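Local coordinates for 2-hydroxyhepta-2,4-diene-1, 7-dioateisomerase (Mycobacterium abscessus, PDB 3R6O), which is probably a 2-hydroxyhepta-2,4-diene-1,7-dioate isomerase of the fumarylacetoacetate hydrolase family that binds magnesium, at residues G104-H116 / T254-V268. Numbering follows the deposited sequence.
Sequences GQVIALGFNYPTH and TVDMTLGFAEVVETV
N112 exchanges a pair of hydrogen bonds with the backbone of L259: OD1 accepts from L259 N at 2.7 Å, and ND2 donates to L259 O at 3.0 Å. The second bond is nearly straight (172° at the hydrogen); L259 O lies in the amide plane of N112, and N112 ND2 approaches it in the L259 carbonyl plane, on a lone pair. In the first, L259 N sits slightly tilted from the carbonyl plane of the N112 side chain. Two bonds to one residue fix the rotation of the amide, and ND2 has a further acceptor in T282 O. With CG anti to the backbone N (chi1 -164°), the amide extends to L259, just before the helix N-cap G260, and so ties the loop after strand 106-110 to the start of helix 261-268. N112 O accepts a hydrogen bond from T258 N at 3.0 Å, the donor well above the carbonyl plane and not on a lone pair. The same oxygen receives a CA-H...O contact from M257. A water links F111 O to T258 OG1.

Next to this polar patch, the Y113 ring crosses M257 obliquely, with Y113 CZ 3.5 Å from M257 CG. M257 CE lies over one face of the F261 ring, offset toward its rim. Apolar packing continues along the strand: L109 sends CD2 to V264 CG2 (3.8 Å) and CD1 to V268 CG2 (3.7 Å), one helical turn apart.

Strand 106-110 and helix 261-268 run at 115°, so the helix packs across the mixed sheet, where this strand lies between 279-281 and 130-134. In this FAH-family C-terminal region the side chain of L109 lies about 6 Å from the magnesium ion bound by E160 and D189, on strands 155-165 and 181-192.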
loop_
_atom_site.group_PDB
_atom_site.type_symbol
_atom_site.label_atom_id
_atom_site.label_comp_id
_atom_site.label_asym_id
_atom_site.label_seq_id
_atom_site.Cartn_x
_atom_site.Cartn_y
_atom_site.Cartn_z
ATOM N N GLY A 104 -4.081 5.856 2.132
ATOM C CA GLY A 104 -4.410 4.420 2.076
ATOM C C GLY A 104 -3.411 3.626 1.245
ATOM O O GLY A 104 -3.113 2.467 1.549
ATOM N N GLN A 105 -2.922 4.241 0.159
ATOM C CA GLN A 105 -1.889 3.646 -0.652
ATOM C C GLN A 105 -1.135 4.739 -1.360
ATOM O O GLN A 105 -1.692 5.821 -1.611
ATOM C CB GLN A 105 -2.429 2.640 -1.670
ATOM C CG GLN A 105 -3.308 3.229 -2.773
ATOM C CD GLN A 105 -4.115 2.202 -3.534
ATOM O OE1 GLN A 105 -3.620 1.087 -3.816
ATOM N NE2 GLN A 105 -5.358 2.575 -3.909
ATOM N N VAL A 106 0.123 4.437 -1.677
ATOM C CA VAL A 106 0.970 5.375 -2.396
ATOM C C VAL A 106 1.497 4.732 -3.665
ATOM O O VAL A 106 2.273 3.768 -3.616
ATOM C CB VAL A 106 2.128 5.847 -1.525
ATOM C CG1 VAL A 106 2.982 6.913 -2.287
ATOM C CG2 VAL A 106 1.534 6.378 -0.171
ATOM N N ILE A 107 0.986 5.234 -4.779
ATOM C CA ILE A 107 1.340 4.761 -6.104
ATOM C C ILE A 107 2.404 5.686 -6.662
ATOM O O ILE A 107 2.317 6.902 -6.496
ATOM C CB ILE A 107 0.133 4.784 -7.057
ATOM C CG1 ILE A 107 -1.037 3.989 -6.479
ATOM C CG2 ILE A 107 0.543 4.253 -8.484
ATOM C CD1 ILE A 107 -0.698 2.665 -6.004
ATOM N N ALA A 108 3.421 5.123 -7.297
ATOM C CA ALA A 108 4.466 5.919 -7.975
ATOM C C ALA A 108 4.650 5.417 -9.403
ATOM O O ALA A 108 4.726 4.179 -9.643
ATOM C CB ALA A 108 5.840 5.825 -7.209
ATOM N N LEU A 109 4.786 6.356 -10.336
ATOM C CA LEU A 109 5.011 6.007 -11.727
ATOM C C LEU A 109 6.491 6.102 -12.104
ATOM O O LEU A 109 7.148 7.124 -11.856
ATOM C CB LEU A 109 4.166 6.908 -12.613
ATOM C CG LEU A 109 2.929 6.347 -13.248
ATOM C CD1 LEU A 109 1.884 5.899 -12.178
ATOM C CD2 LEU A 109 2.411 7.482 -14.245
ATOM N N GLY A 110 7.004 5.025 -12.689
ATOM C CA GLY A 110 8.283 5.044 -13.390
ATOM C C GLY A 110 8.133 5.316 -14.862
ATOM O O GLY A 110 7.118 4.981 -15.460
ATOM N N PHE A 111 9.166 5.931 -15.450
ATOM C CA PHE A 111 9.238 6.160 -16.871
ATOM C C PHE A 111 8.079 6.980 -17.428
ATOM O O PHE A 111 7.574 6.674 -18.518
ATOM C CB PHE A 111 9.333 4.815 -17.600
ATOM C CG PHE A 111 10.337 3.873 -16.967
ATOM C CD1 PHE A 111 11.662 4.256 -16.845
ATOM C CD2 PHE A 111 9.941 2.627 -16.482
ATOM C CE1 PHE A 111 12.606 3.414 -16.252
ATOM C CE2 PHE A 111 10.859 1.765 -15.899
ATOM C CZ PHE A 111 12.197 2.154 -15.775
ATOM N N ASN A 112 7.693 8.036 -16.725
ATOM C CA ASN A 112 6.648 8.909 -17.239
ATOM C C ASN A 112 7.173 10.243 -17.781
ATOM O O ASN A 112 6.400 11.162 -18.042
ATOM C CB ASN A 112 5.547 9.126 -16.224
ATOM C CG ASN A 112 4.277 9.698 -16.880
ATOM O OD1 ASN A 112 3.953 9.352 -18.020
ATOM N ND2 ASN A 112 3.586 10.585 -16.173
ATOM N N TYR A 113 8.490 10.332 -17.908
ATOM C CA TYR A 113 9.145 11.430 -18.573
ATOM C C TYR A 113 10.124 10.782 -19.563
ATOM O O TYR A 113 10.646 9.702 -19.295
ATOM C CB TYR A 113 9.905 12.300 -17.574
ATOM C CG TYR A 113 9.050 13.253 -16.776
ATOM C CD1 TYR A 113 8.932 14.612 -17.124
ATOM C CD2 TYR A 113 8.320 12.800 -15.698
ATOM C CE1 TYR A 113 8.094 15.495 -16.354
ATOM C CE2 TYR A 113 7.494 13.666 -14.938
ATOM C CZ TYR A 113 7.390 15.000 -15.277
ATOM O OH TYR A 113 6.561 15.842 -14.493
ATOM N N PRO A 114 10.386 11.434 -20.684
ATOM C CA PRO A 114 11.387 10.943 -21.664
ATOM C C PRO A 114 12.849 10.942 -21.213
ATOM O O PRO A 114 13.626 10.071 -21.620
ATOM C CB PRO A 114 11.230 11.905 -22.833
ATOM C CG PRO A 114 10.393 13.030 -22.363
ATOM C CD PRO A 114 9.610 12.583 -21.198
ATOM N N THR A 115 13.227 11.912 -20.388
ATOM C CA THR A 115 14.614 12.050 -19.925
ATOM C C THR A 115 14.883 11.153 -18.732
ATOM O O THR A 115 16.026 11.039 -18.278
ATOM C CB THR A 115 14.945 13.527 -19.589
ATOM O OG1 THR A 115 14.018 14.022 -18.604
ATOM C CG2 THR A 115 14.858 14.359 -20.863
ATOM N N HIS A 116 13.814 10.543 -18.206
ATOM C CA HIS A 116 13.926 9.442 -17.265
ATOM C C HIS A 116 13.217 8.189 -17.813
ATOM O O HIS A 116 13.681 7.600 -18.814
ATOM C CB HIS A 116 13.347 9.824 -15.914
ATOM C CG HIS A 116 13.761 8.894 -14.821
ATOM N ND1 HIS A 116 14.474 9.305 -13.719
ATOM C CD2 HIS A 116 13.625 7.552 -14.702
ATOM C CE1 HIS A 116 14.709 8.262 -12.940
ATOM N NE2 HIS A 116 14.218 7.186 -13.519
ATOM N N THR A 254 5.537 19.684 -16.111
ATOM C CA THR A 254 4.561 18.624 -16.326
ATOM C C THR A 254 4.110 18.476 -17.805
ATOM O O THR A 254 3.519 17.459 -18.177
ATOM C CB THR A 254 3.368 18.780 -15.358
ATOM O OG1 THR A 254 2.731 20.043 -15.571
ATOM C CG2 THR A 254 3.897 18.656 -13.879
ATOM N N VAL A 255 4.469 19.423 -18.673
ATOM C CA VAL A 255 4.153 19.304 -20.094
ATOM C C VAL A 255 4.956 18.195 -20.760
ATOM O O VAL A 255 4.627 17.770 -21.864
ATOM C CB VAL A 255 4.400 20.617 -20.893
ATOM C CG1 VAL A 255 3.516 21.732 -20.363
ATOM C CG2 VAL A 255 5.870 21.009 -20.882
ATOM N N ASP A 256 6.012 17.738 -20.097
ATOM C CA ASP A 256 6.846 16.680 -20.661
ATOM C C ASP A 256 6.417 15.296 -20.216
ATOM O O ASP A 256 7.042 14.285 -20.579
ATOM C CB ASP A 256 8.314 16.936 -20.329
ATOM C CG ASP A 256 8.855 18.140 -21.081
ATOM O OD1 ASP A 256 8.668 18.161 -22.329
ATOM O OD2 ASP A 256 9.450 19.053 -20.450
ATOM N N MET A 257 5.343 15.233 -19.432
ATOM C CA MET A 257 4.828 13.936 -19.038
ATOM C C MET A 257 4.324 13.177 -20.268
ATOM O O MET A 257 3.575 13.679 -21.094
ATOM C CB MET A 257 3.740 14.081 -17.998
ATOM C CG MET A 257 4.206 14.657 -16.668
ATOM S SD MET A 257 2.794 15.339 -15.749
ATOM C CE MET A 257 2.106 13.866 -15.060
ATOM N N THR A 258 4.775 11.942 -20.381
ATOM C CA THR A 258 4.294 11.037 -21.417
ATOM C C THR A 258 2.792 10.845 -21.196
ATOM O O THR A 258 1.984 10.998 -22.103
ATOM C CB THR A 258 4.993 9.692 -21.260
ATOM O OG1 THR A 258 6.397 9.867 -21.435
ATOM C CG2 THR A 258 4.441 8.668 -22.224
ATOM N N LEU A 259 2.426 10.536 -19.963
ATOM C CA LEU A 259 1.034 10.545 -19.575
ATOM C C LEU A 259 0.752 11.764 -18.708
ATOM O O LEU A 259 1.257 11.857 -17.578
ATOM C CB LEU A 259 0.730 9.285 -18.792
ATOM C CG LEU A 259 0.836 7.969 -19.549
ATOM C CD1 LEU A 259 0.319 6.863 -18.616
ATOM C CD2 LEU A 259 0.005 8.019 -20.833
ATOM N N GLY A 260 -0.096 12.663 -19.197
ATOM C CA GLY A 260 -0.546 13.808 -18.385
ATOM C C GLY A 260 -1.361 13.399 -17.172
ATOM O O GLY A 260 -1.799 12.230 -17.056
ATOM N N PHE A 261 -1.580 14.355 -16.267
ATOM C CA PHE A 261 -2.350 14.098 -15.012
ATOM C C PHE A 261 -3.649 13.299 -15.200
ATOM O O PHE A 261 -3.911 12.314 -14.477
ATOM C CB PHE A 261 -2.683 15.407 -14.277
ATOM C CG PHE A 261 -1.504 16.062 -13.620
ATOM C CD1 PHE A 261 -0.832 15.432 -12.538
ATOM C CD2 PHE A 261 -1.055 17.297 -14.051
ATOM C CE1 PHE A 261 0.259 16.054 -11.936
ATOM C CE2 PHE A 261 0.024 17.926 -13.448
ATOM C CZ PHE A 261 0.689 17.308 -12.387
ATOM N N ALA A 262 -4.456 13.694 -16.177
ATOM C CA ALA A 262 -5.720 13.017 -16.407
ATOM C C ALA A 262 -5.499 11.571 -16.851
ATOM O O ALA A 262 -6.134 10.655 -16.352
ATOM C CB ALA A 262 -6.606 13.839 -17.422
ATOM N N GLU A 263 -4.546 11.365 -17.745
ATOM C CA GLU A 263 -4.227 10.038 -18.250
ATOM C C GLU A 263 -3.575 9.142 -17.205
ATOM O O GLU A 263 -3.758 7.921 -17.240
ATOM C CB GLU A 263 -3.293 10.151 -19.449
ATOM C CG GLU A 263 -3.872 10.772 -20.657
ATOM C CD GLU A 263 -2.798 11.035 -21.720
ATOM O OE1 GLU A 263 -1.953 11.976 -21.555
ATOM O OE2 GLU A 263 -2.811 10.280 -22.721
ATOM N N VAL A 264 -2.793 9.744 -16.314
ATOM C CA VAL A 264 -2.262 9.066 -15.106
ATOM C C VAL A 264 -3.403 8.482 -14.262
ATOM O O VAL A 264 -3.428 7.282 -13.989
ATOM C CB VAL A 264 -1.356 10.001 -14.291
ATOM C CG1 VAL A 264 -1.020 9.419 -12.893
ATOM C CG2 VAL A 264 -0.018 10.234 -15.049
ATOM N N VAL A 265 -4.396 9.315 -13.945
ATOM C CA VAL A 265 -5.524 8.866 -13.137
ATOM C C VAL A 265 -6.317 7.754 -13.841
ATOM O O VAL A 265 -6.696 6.746 -13.211
ATOM C CB VAL A 265 -6.438 10.033 -12.764
ATOM C CG1 VAL A 265 -7.730 9.521 -12.119
ATOM C CG2 VAL A 265 -5.696 11.011 -11.835
ATOM N N GLU A 266 -6.564 7.957 -15.138
ATOM C CA GLU A 266 -7.169 6.951 -15.991
ATOM C C GLU A 266 -6.401 5.635 -16.010
ATOM O O GLU A 266 -7.001 4.570 -15.802
ATOM C CB GLU A 266 -7.302 7.484 -17.421
ATOM C CG GLU A 266 -7.938 6.529 -18.407
ATOM C CD GLU A 266 -7.973 7.089 -19.816
ATOM O OE1 GLU A 266 -6.963 7.639 -20.272
ATOM O OE2 GLU A 266 -9.037 7.039 -20.436
ATOM N N THR A 267 -5.098 5.679 -16.303
ATOM C CA THR A 267 -4.310 4.450 -16.429
ATOM C C THR A 267 -4.132 3.748 -15.089
ATOM O O THR A 267 -4.258 2.516 -15.016
ATOM C CB THR A 267 -2.886 4.676 -17.058
ATOM O OG1 THR A 267 -3.020 5.281 -18.330
ATOM C CG2 THR A 267 -2.177 3.362 -17.273
ATOM N N VAL A 268 -3.849 4.498 -14.021
ATOM C CA VAL A 268 -3.703 3.871 -12.700
ATOM C C VAL A 268 -5.028 3.247 -12.256
ATOM O O VAL A 268 -5.072 2.078 -11.850
ATOM C CB VAL A 268 -3.196 4.853 -11.644
ATOM C CG1 VAL A 268 -3.333 4.237 -10.217
ATOM C CG2 VAL A 268 -1.750 5.265 -11.969
HETATM O O HOH W 1 7.642 7.644 -20.869
#